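Local atomic coordinates of GDSL-like protein (Roseburia intestinalis L1-82, PDB entry 6HFZ), a protein that acts as a two-domain esterase on acetylated mannans, removing acetyl groups from these polysaccharides in a commensal gut bacterium. Residues 18-23 with 134-139; 32-37 with 99-104; 161-166 with 222-227. All coordinates share one frame; numbering follows the deposited sequence.

Contact 1 (18-23 with 134-139); sequences YRLKKV and KPAVLL
With CG set beside the backbone N and anti to the carbonyl carbon (chi1 -74°), R19 leaves the helix in an extended chain from CG to NE and carries its guanidinium over to K134 and P135. There NH1 of R19 donates to the backbone O of P135 across 2.8 Å, with an N-H...O angle of 159°. This oxygen lies in the guanidinium plane, at its edge, whereas the donor stands above the carbonyl plane of P135, 40° out of it. K134 covers part of one face: its CB lies off toward the rim, and its bent chain brings CD to 3.7 Å from NH2 of R19. Outside partners complete the grip, with Y129 supplying a carbonyl to NH1 and a cation-pi contact, and E223 a salt bridge to NE. A leucine in place of R19 would probably leave the P135 carbonyl without this donor and E223 without its charge partner. Nearer the helix backbone the contact turns apolar. The A136 methyl sits 3.7 Å from N of L20, and CG2 of V23 approaches that same A136 CB at 4.1 Å. The small A136 faces the helix here; the axes of segments 18-23 and 136-139 approach to 7.3 Å. Helix 18-28 thus lies across the beginning of strand 136-141, which is paired through A136 and L138 with strand 102-106. L20 and L138 continue the apolar layer onto helix 196-215, while P135 and V137 pack against helix 115-129.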
loop_
_atom_site.group_PDB
_atom_site.type_symbol
_atom_site.label_atom_id
_atom_site.label_comp_id
_atom_site.label_asym_id
_atom_site.label_seq_id
_atom_site.Cartn_x
_atom_site.Cartn_y
_atom_site.Cartn_z
ATOM N N TYR A 18 16.757 -15.976 7.897
ATOM C CA TYR A 18 16.312 -16.724 9.069
ATOM C C TYR A 18 14.800 -16.988 9.046
ATOM O O TYR A 18 14.357 -18.142 9.162
ATOM C CB TYR A 18 16.755 -15.982 10.328
ATOM C CG TYR A 18 16.301 -16.634 11.609
ATOM C CD1 TYR A 18 16.823 -17.850 12.017
ATOM C CD2 TYR A 18 15.336 -16.038 12.399
ATOM C CE1 TYR A 18 16.415 -18.443 13.201
ATOM C CE2 TYR A 18 14.903 -16.621 13.576
ATOM C CZ TYR A 18 15.450 -17.823 13.978
ATOM O OH TYR A 18 15.033 -18.378 15.141
ATOM N N ARG A 19 13.974 -15.932 8.999
ATOM C CA ARG A 19 12.528 -16.118 9.121
ATOM C C ARG A 19 11.971 -16.891 7.927
ATOM O O ARG A 19 11.129 -17.779 8.046
ATOM C CB ARG A 19 11.820 -14.759 9.200
ATOM C CG ARG A 19 11.981 -14.054 10.533
ATOM C CD ARG A 19 11.079 -12.834 10.605
ATOM N NE ARG A 19 11.332 -12.057 11.809
ATOM C CZ ARG A 19 10.544 -11.081 12.242
ATOM N NH1 ARG A 19 9.444 -10.780 11.567
ATOM N NH2 ARG A 19 10.875 -10.412 13.337
ATOM N N LEU A 20 12.446 -16.523 6.730
ATOM C CA LEU A 20 11.935 -17.157 5.533
ATOM C C LEU A 20 12.272 -18.665 5.544
ATOM O O LEU A 20 11.439 -19.510 5.197
ATOM C CB LEU A 20 12.555 -16.413 4.347
ATOM C CG LEU A 20 12.154 -16.903 2.974
ATOM C CD1 LEU A 20 10.642 -17.153 2.878
ATOM C CD2 LEU A 20 12.593 -15.873 1.937
ATOM N N LYS A 21 13.462 -19.007 6.048
ATOM C CA LYS A 21 13.859 -20.402 6.065
ATOM C C LYS A 21 13.061 -21.127 7.160
ATOM O O LYS A 21 12.708 -22.280 6.974
ATOM C CB LYS A 21 15.368 -20.543 6.246
ATOM C CG LYS A 21 16.173 -20.405 4.957
ATOM C CD LYS A 21 17.648 -20.219 5.213
ATOM C CE LYS A 21 18.510 -20.413 3.987
ATOM N NZ LYS A 21 19.956 -20.322 4.331
ATOM N N LYS A 22 12.751 -20.442 8.268
ATOM C CA LYS A 22 11.902 -21.045 9.304
ATOM C C LYS A 22 10.515 -21.356 8.735
ATOM O O LYS A 22 9.936 -22.396 9.007
ATOM C CB LYS A 22 11.796 -20.134 10.522
ATOM C CG LYS A 22 12.894 -20.303 11.564
ATOM C CD LYS A 22 12.577 -19.650 12.927
ATOM C CE LYS A 22 11.113 -19.719 13.342
ATOM N NZ LYS A 22 10.887 -19.268 14.739
ATOM N N VAL A 23 9.969 -20.483 7.879
ATOM C CA VAL A 23 8.668 -20.738 7.288
ATOM C C VAL A 23 8.719 -21.972 6.383
ATOM O O VAL A 23 7.817 -22.821 6.424
ATOM C CB VAL A 23 8.134 -19.511 6.520
ATOM C CG1 VAL A 23 6.853 -19.849 5.778
ATOM C CG2 VAL A 23 7.936 -18.342 7.478
ATOM N N LYS A 134 5.500 -12.379 13.792
ATOM C CA LYS A 134 6.927 -12.258 13.385
ATOM C C LYS A 134 7.092 -12.836 11.986
ATOM O O LYS A 134 7.921 -13.729 11.741
ATOM C CB LYS A 134 7.857 -12.971 14.374
ATOM C CG LYS A 134 7.796 -12.439 15.809
ATOM C CD LYS A 134 8.358 -11.057 15.921
ATOM C CE LYS A 134 8.573 -10.573 17.339
ATOM N NZ LYS A 134 7.354 -9.893 17.822
ATOM N N PRO A 135 6.312 -12.339 11.015
ATOM C CA PRO A 135 6.336 -12.891 9.662
ATOM C C PRO A 135 7.660 -12.673 8.918
ATOM O O PRO A 135 8.341 -11.707 9.141
ATOM C CB PRO A 135 5.226 -12.118 8.948
ATOM C CG PRO A 135 5.209 -10.806 9.669
ATOM C CD PRO A 135 5.409 -11.179 11.124
ATOM N N ALA A 136 8.007 -13.636 8.057
ATOM C CA ALA A 136 9.004 -13.425 7.032
ATOM C C ALA A 136 8.478 -12.334 6.098
ATOM O O ALA A 136 7.298 -12.353 5.722
ATOM C CB ALA A 136 9.267 -14.691 6.263
ATOM N N VAL A 137 9.350 -11.379 5.792
ATOM C CA VAL A 137 8.996 -10.246 4.933
ATOM C C VAL A 137 9.937 -10.249 3.729
ATOM O O VAL A 137 11.149 -10.400 3.891
ATOM C CB VAL A 137 9.099 -8.926 5.702
ATOM C CG1 VAL A 137 8.837 -7.708 4.811
ATOM C CG2 VAL A 137 8.178 -8.891 6.913
ATOM N N LEU A 138 9.356 -10.123 2.527
ATOM C CA LEU A 138 10.094 -9.981 1.280
ATOM C C LEU A 138 9.603 -8.705 0.580
ATOM O O LEU A 138 8.367 -8.553 0.354
ATOM C CB LEU A 138 9.839 -11.216 0.415
ATOM C CG LEU A 138 10.331 -11.150 -1.027
ATOM C CD1 LEU A 138 11.839 -11.102 -1.026
ATOM C CD2 LEU A 138 9.802 -12.347 -1.809
ATOM N N LEU A 139 10.525 -7.814 0.229
ATOM C CA LEU A 139 10.143 -6.592 -0.473
ATOM C C LEU A 139 10.165 -6.881 -1.974
ATOM O O LEU A 139 11.075 -7.581 -2.490
ATOM C CB LEU A 139 11.081 -5.440 -0.104
ATOM C CG LEU A 139 11.262 -5.155 1.382
ATOM C CD1 LEU A 139 12.035 -3.887 1.585
ATOM C CD2 LEU A 139 9.945 -5.033 2.127
#

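Contact 2 (32-37 with 99-104); sequences ALNIAF and EPDFVI
N34 and D101 grip each other at the entrance to a parallel strand pair. The backbone N of N34 donates to OD2 of D101 over 2.8 Å, using the anti lone pair of that oxygen. In return, N of D101 donates to O of N34 at 2.8 Å, and N of F102 adds a weak bond to the same carbonyl, which therefore receives two donors. The N34 amide is also engaged: ND2 reaches O of E99 at 2.9 Å in an almost straight bond (173°). That oxygen lies in the amide plane, although the donor stands 51° out of the carbonyl plane of E99. ND2 donates as well to a water that reaches the E99 carboxylate only weakly. A second water sits between OD2 of D101 and O of A32, while OD1 of D101 forms a salt bridge with R26, which probably stabilises the negative charge of this buried carboxylate. Farther along, the regular parallel ladder takes over, with N of A36 bonded to O of F102 at 2.8 Å and N of I104 to O of A36 at 3.0 Å. Alongside it, CG2 of I35 meets CD2 of F102 at 3.7 Å, and F37 and I104 run alongside each other, CE2 of F37 3.7 Å from CD1 of I104. Strand 71-78 pairs with strand 32-39 on its other edge. Helix 55-66 covers the face bearing I35, F37, F102 and I104, where W63 makes a T-shaped contact with F102; L95 of helix 84-96 packs on A36, P100 and V103.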
loop_
_atom_site.group_PDB
_atom_site.type_symbol
_atom_site.label_atom_id
_atom_site.label_comp_id
_atom_site.label_asym_id
_atom_site.label_seq_id
_atom_site.Cartn_x
_atom_site.Cartn_y
_atom_site.Cartn_z
ATOM N N ALA A 32 0.108 -25.525 8.722
ATOM C CA ALA A 32 -0.806 -24.597 8.038
ATOM C C ALA A 32 -0.207 -23.174 8.079
ATOM O O ALA A 32 0.182 -22.695 9.132
ATOM C CB ALA A 32 -2.163 -24.646 8.681
ATOM N N LEU A 33 -0.110 -22.521 6.907
ATOM C CA LEU A 33 0.613 -21.274 6.776
ATOM C C LEU A 33 -0.212 -20.262 5.983
ATOM O O LEU A 33 -0.963 -20.602 5.053
ATOM C CB LEU A 33 1.957 -21.551 6.104
ATOM C CG LEU A 33 2.911 -22.401 6.929
ATOM C CD1 LEU A 33 3.995 -23.002 6.048
ATOM C CD2 LEU A 33 3.509 -21.615 8.090
ATOM N N ASN A 34 -0.053 -18.993 6.379
ATOM C CA ASN A 34 -0.765 -17.888 5.791
ATOM C C ASN A 34 0.218 -17.057 4.941
ATOM O O ASN A 34 1.178 -16.551 5.454
ATOM C CB ASN A 34 -1.379 -17.050 6.913
ATOM C CG ASN A 34 -2.457 -17.795 7.679
ATOM O OD1 ASN A 34 -3.197 -18.592 7.112
ATOM N ND2 ASN A 34 -2.601 -17.497 8.954
ATOM N N ILE A 35 -0.051 -16.978 3.644
ATOM C CA ILE A 35 0.807 -16.332 2.661
ATOM C C ILE A 35 0.130 -15.022 2.231
ATOM O O ILE A 35 -0.933 -15.097 1.596
ATOM C CB ILE A 35 0.996 -17.294 1.471
ATOM C CG1 ILE A 35 1.500 -18.683 1.901
ATOM C CG2 ILE A 35 1.889 -16.673 0.395
ATOM C CD1 ILE A 35 2.824 -18.699 2.638
ATOM N N ALA A 36 0.732 -13.860 2.556
ATOM C CA ALA A 36 0.071 -12.606 2.374
ATOM C C ALA A 36 0.858 -11.662 1.459
ATOM O O ALA A 36 2.062 -11.750 1.326
ATOM C CB ALA A 36 -0.196 -11.977 3.702
ATOM N N PHE A 37 0.116 -10.697 0.932
ATOM C CA PHE A 37 0.632 -9.685 0.010
ATOM C C PHE A 37 -0.024 -8.342 0.305
ATOM O O PHE A 37 -1.226 -8.271 0.363
ATOM C CB PHE A 37 0.297 -10.070 -1.430
ATOM C CG PHE A 37 0.740 -11.453 -1.817
ATOM C CD1 PHE A 37 -0.008 -12.562 -1.447
ATOM C CD2 PHE A 37 1.880 -11.655 -2.592
ATOM C CE1 PHE A 37 0.385 -13.831 -1.807
ATOM C CE2 PHE A 37 2.306 -12.935 -2.883
ATOM C CZ PHE A 37 1.546 -14.014 -2.512
ATOM N N GLU A 99 -3.060 -12.906 10.617
ATOM C CA GLU A 99 -1.972 -13.711 11.211
ATOM C C GLU A 99 -1.037 -14.261 10.137
ATOM O O GLU A 99 -0.805 -15.466 10.028
ATOM C CB GLU A 99 -2.534 -14.860 12.058
ATOM C CG GLU A 99 -3.290 -14.362 13.282
ATOM C CD GLU A 99 -4.024 -15.477 14.020
ATOM O OE1 GLU A 99 -3.739 -15.660 15.213
ATOM O OE2 GLU A 99 -4.899 -16.147 13.405
ATOM N N PRO A 100 -0.420 -13.397 9.310
ATOM C CA PRO A 100 0.352 -13.883 8.173
ATOM C C PRO A 100 1.676 -14.490 8.655
ATOM O O PRO A 100 2.265 -14.030 9.664
ATOM C CB PRO A 100 0.601 -12.582 7.367
ATOM C CG PRO A 100 0.656 -11.505 8.455
ATOM C CD PRO A 100 -0.429 -11.939 9.429
ATOM N N ASP A 101 2.177 -15.463 7.890
ATOM C CA ASP A 101 3.472 -16.133 8.126
ATOM C C ASP A 101 4.557 -15.646 7.150
ATOM O O ASP A 101 5.758 -15.598 7.483
ATOM C CB ASP A 101 3.281 -17.646 8.052
ATOM C CG ASP A 101 2.377 -18.167 9.175
ATOM O OD1 ASP A 101 2.761 -17.986 10.374
ATOM O OD2 ASP A 101 1.239 -18.663 8.856
ATOM N N PHE A 102 4.110 -15.117 6.024
ATOM C CA PHE A 102 4.925 -14.601 4.955
ATOM C C PHE A 102 4.179 -13.391 4.378
ATOM O O PHE A 102 2.972 -13.485 4.165
ATOM C CB PHE A 102 5.097 -15.690 3.889
ATOM C CG PHE A 102 5.740 -15.243 2.591
ATOM C CD1 PHE A 102 7.112 -15.288 2.432
ATOM C CD2 PHE A 102 4.949 -14.868 1.508
ATOM C CE1 PHE A 102 7.702 -14.884 1.234
ATOM C CE2 PHE A 102 5.531 -14.495 0.304
ATOM C CZ PHE A 102 6.907 -14.511 0.175
ATOM N N VAL A 103 4.881 -12.264 4.224
ATOM C CA VAL A 103 4.322 -11.015 3.733
ATOM C C VAL A 103 5.247 -10.470 2.636
ATOM O O VAL A 103 6.413 -10.231 2.917
ATOM C CB VAL A 103 4.226 -9.951 4.852
ATOM C CG1 VAL A 103 3.698 -8.628 4.287
ATOM C CG2 VAL A 103 3.364 -10.448 6.011
ATOM N N ILE A 104 4.696 -10.296 1.440
ATOM C CA ILE A 104 5.307 -9.449 0.386
ATOM C C ILE A 104 4.772 -8.027 0.520
ATOM O O ILE A 104 3.519 -7.820 0.644
ATOM C CB ILE A 104 5.045 -10.022 -1.013
ATOM C CG1 ILE A 104 6.088 -11.106 -1.301
ATOM C CG2 ILE A 104 5.053 -8.898 -2.089
ATOM C CD1 ILE A 104 5.833 -11.937 -2.532
HETATM O O HOH W 1 -0.284 -20.137 10.450
HETATM O O HOH W 2 -4.361 -18.579 11.047
#

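Contact 3 (161-166 with 222-227); sequences HYNLPA and SEPDYP
P227 brings its pyrrolidine ring up to H161 and Y162, and CG does most of the touching. The side chains of H161 and P227 run antiparallel alongside one another, with NE2 of H161 3.8 Å from CG of P227. The histidine has its CG anti to the backbone N (chi1 -166°), which swings its ring over the rim of one face of Y162, CD2 foremost. Y162 crosses the proline obliquely, its CE1 3.7 Å from CG of P227. The same CE1 of Y162 also meets CE1 of Y226 at 3.8 Å. These two tyrosine rings are neither stacked nor perpendicular: their planes are inclined by 38° and their centroids are 5.9 Å apart. A separate touch lies farther along, where the N163 side chain crosses P224 and its ND2 comes within 3.8 Å of CG of P224. N163 has positive phi and closes helix 152-161 in a Schellman motif, so the proline packs against the turn that ends this helix. The polar ends of H161 and Y162 are served from elsewhere: NE2 of H161 bonds to O of A228, and OH of Y162 bonds to E122 and R126. R126 also bonds to the P227 carbonyl, tying both loops to helix 115-129. No hydrogen bond or salt bridge passes directly between 161-166 and 222-227. Cohesion across the contact therefore rests on van der Waals packing of proline rings against aromatic and amide groups, while its directional bonds are made through third parties.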
loop_
_atom_site.group_PDB
_atom_site.type_symbol
_atom_site.label_atom_id
_atom_site.label_comp_id
_atom_site.label_asym_id
_atom_site.label_seq_id
_atom_site.Cartn_x
_atom_site.Cartn_y
_atom_site.Cartn_z
ATOM N N HIS A 161 18.637 -1.529 5.800
ATOM C CA HIS A 161 18.608 -1.122 7.239
ATOM C C HIS A 161 18.112 -2.296 8.101
ATOM O O HIS A 161 18.650 -2.530 9.198
ATOM C CB HIS A 161 17.783 0.137 7.497
ATOM C CG HIS A 161 18.021 0.738 8.854
ATOM N ND1 HIS A 161 19.223 1.312 9.183
ATOM C CD2 HIS A 161 17.228 0.838 9.952
ATOM C CE1 HIS A 161 19.178 1.743 10.438
ATOM N NE2 HIS A 161 17.951 1.491 10.930
ATOM N N TYR A 162 17.120 -3.049 7.619
ATOM C CA TYR A 162 16.468 -4.138 8.437
ATOM C C TYR A 162 16.955 -5.514 8.011
ATOM O O TYR A 162 16.434 -6.491 8.537
ATOM C CB TYR A 162 14.937 -4.028 8.394
ATOM C CG TYR A 162 14.495 -2.767 9.081
ATOM C CD1 TYR A 162 14.445 -2.738 10.460
ATOM C CD2 TYR A 162 14.246 -1.587 8.394
ATOM C CE1 TYR A 162 14.125 -1.583 11.151
ATOM C CE2 TYR A 162 13.894 -0.430 9.077
ATOM C CZ TYR A 162 13.844 -0.429 10.464
ATOM O OH TYR A 162 13.563 0.718 11.170
ATOM N N ASN A 163 17.889 -5.590 7.039
ATOM C CA ASN A 163 18.390 -6.870 6.512
ATOM C C ASN A 163 17.249 -7.710 5.936
ATOM O O ASN A 163 17.156 -8.932 6.193
ATOM C CB ASN A 163 19.204 -7.582 7.592
ATOM C CG ASN A 163 20.538 -6.898 7.799
ATOM O OD1 ASN A 163 21.388 -6.937 6.917
ATOM N ND2 ASN A 163 20.736 -6.243 8.932
ATOM N N LEU A 164 16.389 -7.067 5.121
ATOM C CA LEU A 164 15.290 -7.763 4.493
ATOM C C LEU A 164 15.630 -8.181 3.084
ATOM O O LEU A 164 16.221 -7.415 2.327
ATOM C CB LEU A 164 14.033 -6.894 4.471
ATOM C CG LEU A 164 13.475 -6.500 5.834
ATOM C CD1 LEU A 164 12.285 -5.560 5.665
ATOM C CD2 LEU A 164 13.068 -7.715 6.609
ATOM N N PRO A 165 15.212 -9.395 2.697
ATOM C CA PRO A 165 15.325 -9.814 1.299
ATOM C C PRO A 165 14.459 -8.933 0.398
ATOM O O PRO A 165 13.374 -8.521 0.813
ATOM C CB PRO A 165 14.864 -11.270 1.285
ATOM C CG PRO A 165 14.114 -11.481 2.587
ATOM C CD PRO A 165 14.612 -10.419 3.553
ATOM N N ALA A 166 14.951 -8.668 -0.830
ATOM C CA ALA A 166 14.244 -7.800 -1.752
ATOM C C ALA A 166 14.528 -8.255 -3.181
ATOM O O ALA A 166 15.712 -8.554 -3.508
ATOM C CB ALA A 166 14.707 -6.395 -1.591
ATOM N N SER A 222 19.079 -16.052 15.371
ATOM C CA SER A 222 20.176 -15.851 14.427
ATOM C C SER A 222 19.832 -14.649 13.538
ATOM O O SER A 222 20.511 -14.345 12.585
ATOM C CB SER A 222 20.434 -17.107 13.622
ATOM O OG SER A 222 20.148 -18.278 14.380
ATOM N N GLU A 223 18.755 -13.964 13.920
ATOM C CA GLU A 223 18.242 -12.768 13.293
ATOM C C GLU A 223 19.065 -11.576 13.774
ATOM O O GLU A 223 19.523 -11.558 14.914
ATOM C CB GLU A 223 16.769 -12.710 13.689
ATOM C CG GLU A 223 16.048 -11.457 13.289
ATOM C CD GLU A 223 14.562 -11.722 13.154
ATOM O OE1 GLU A 223 13.806 -11.339 14.083
ATOM O OE2 GLU A 223 14.175 -12.339 12.123
ATOM N N PRO A 224 19.295 -10.515 12.964
ATOM C CA PRO A 224 20.033 -9.367 13.467
ATOM C C PRO A 224 19.284 -8.671 14.616
ATOM O O PRO A 224 18.027 -8.776 14.766
ATOM C CB PRO A 224 20.199 -8.437 12.259
ATOM C CG PRO A 224 19.876 -9.297 11.058
ATOM C CD PRO A 224 18.890 -10.335 11.555
ATOM N N ASP A 225 20.039 -7.925 15.416
ATOM C CA ASP A 225 19.440 -7.057 16.398
ATOM C C ASP A 225 18.538 -6.049 15.675
ATOM O O ASP A 225 18.883 -5.495 14.605
ATOM C CB ASP A 225 20.478 -6.311 17.222
ATOM C CG ASP A 225 21.316 -7.230 18.105
ATOM O OD1 ASP A 225 20.802 -8.294 18.521
ATOM O OD2 ASP A 225 22.469 -6.879 18.360
ATOM N N TYR A 226 17.382 -5.805 16.288
ATOM C CA TYR A 226 16.392 -4.893 15.696
ATOM C C TYR A 226 16.871 -3.476 15.892
ATOM O O TYR A 226 16.975 -3.008 17.039
ATOM C CB TYR A 226 15.027 -5.102 16.339
ATOM C CG TYR A 226 13.928 -4.260 15.753
ATOM C CD1 TYR A 226 13.594 -4.365 14.410
ATOM C CD2 TYR A 226 13.150 -3.439 16.554
ATOM C CE1 TYR A 226 12.545 -3.639 13.869
ATOM C CE2 TYR A 226 12.105 -2.704 16.026
ATOM C CZ TYR A 226 11.814 -2.783 14.675
ATOM O OH TYR A 226 10.759 -2.096 14.150
ATOM N N PRO A 227 17.168 -2.735 14.801
ATOM C CA PRO A 227 17.807 -1.441 14.956
ATOM C C PRO A 227 16.839 -0.279 15.222
ATOM O O PRO A 227 15.622 -0.387 14.904
ATOM C CB PRO A 227 18.504 -1.289 13.606
ATOM C CG PRO A 227 17.552 -1.933 12.628
ATOM C CD PRO A 227 17.033 -3.142 13.380
#

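In the fold
Contact 1 lies on the same side of the chain's centre as contact 2 and as contact 3, and touches both, in the domain that carries the mostly parallel, mixed six-stranded sheet. Contacts 1 and 2 have centres 9 Å apart and share strand pairing: N of V103 lies 2.8 Å from O of A136. Contact 3 is centred 11 Å from contact 1 and joined to it by the salt bridge of R19 NE with E223 OE2 (2.9 Å) and by the approach of L139 N to P165 O (3.0 Å). Contacts 2 and 3 do not touch, their nearest atoms being about 7 Å apart. The probable catalytic triad, S41, H193 and D190, lies outside all three, but strand 32-39 of contact 2 leads to S41.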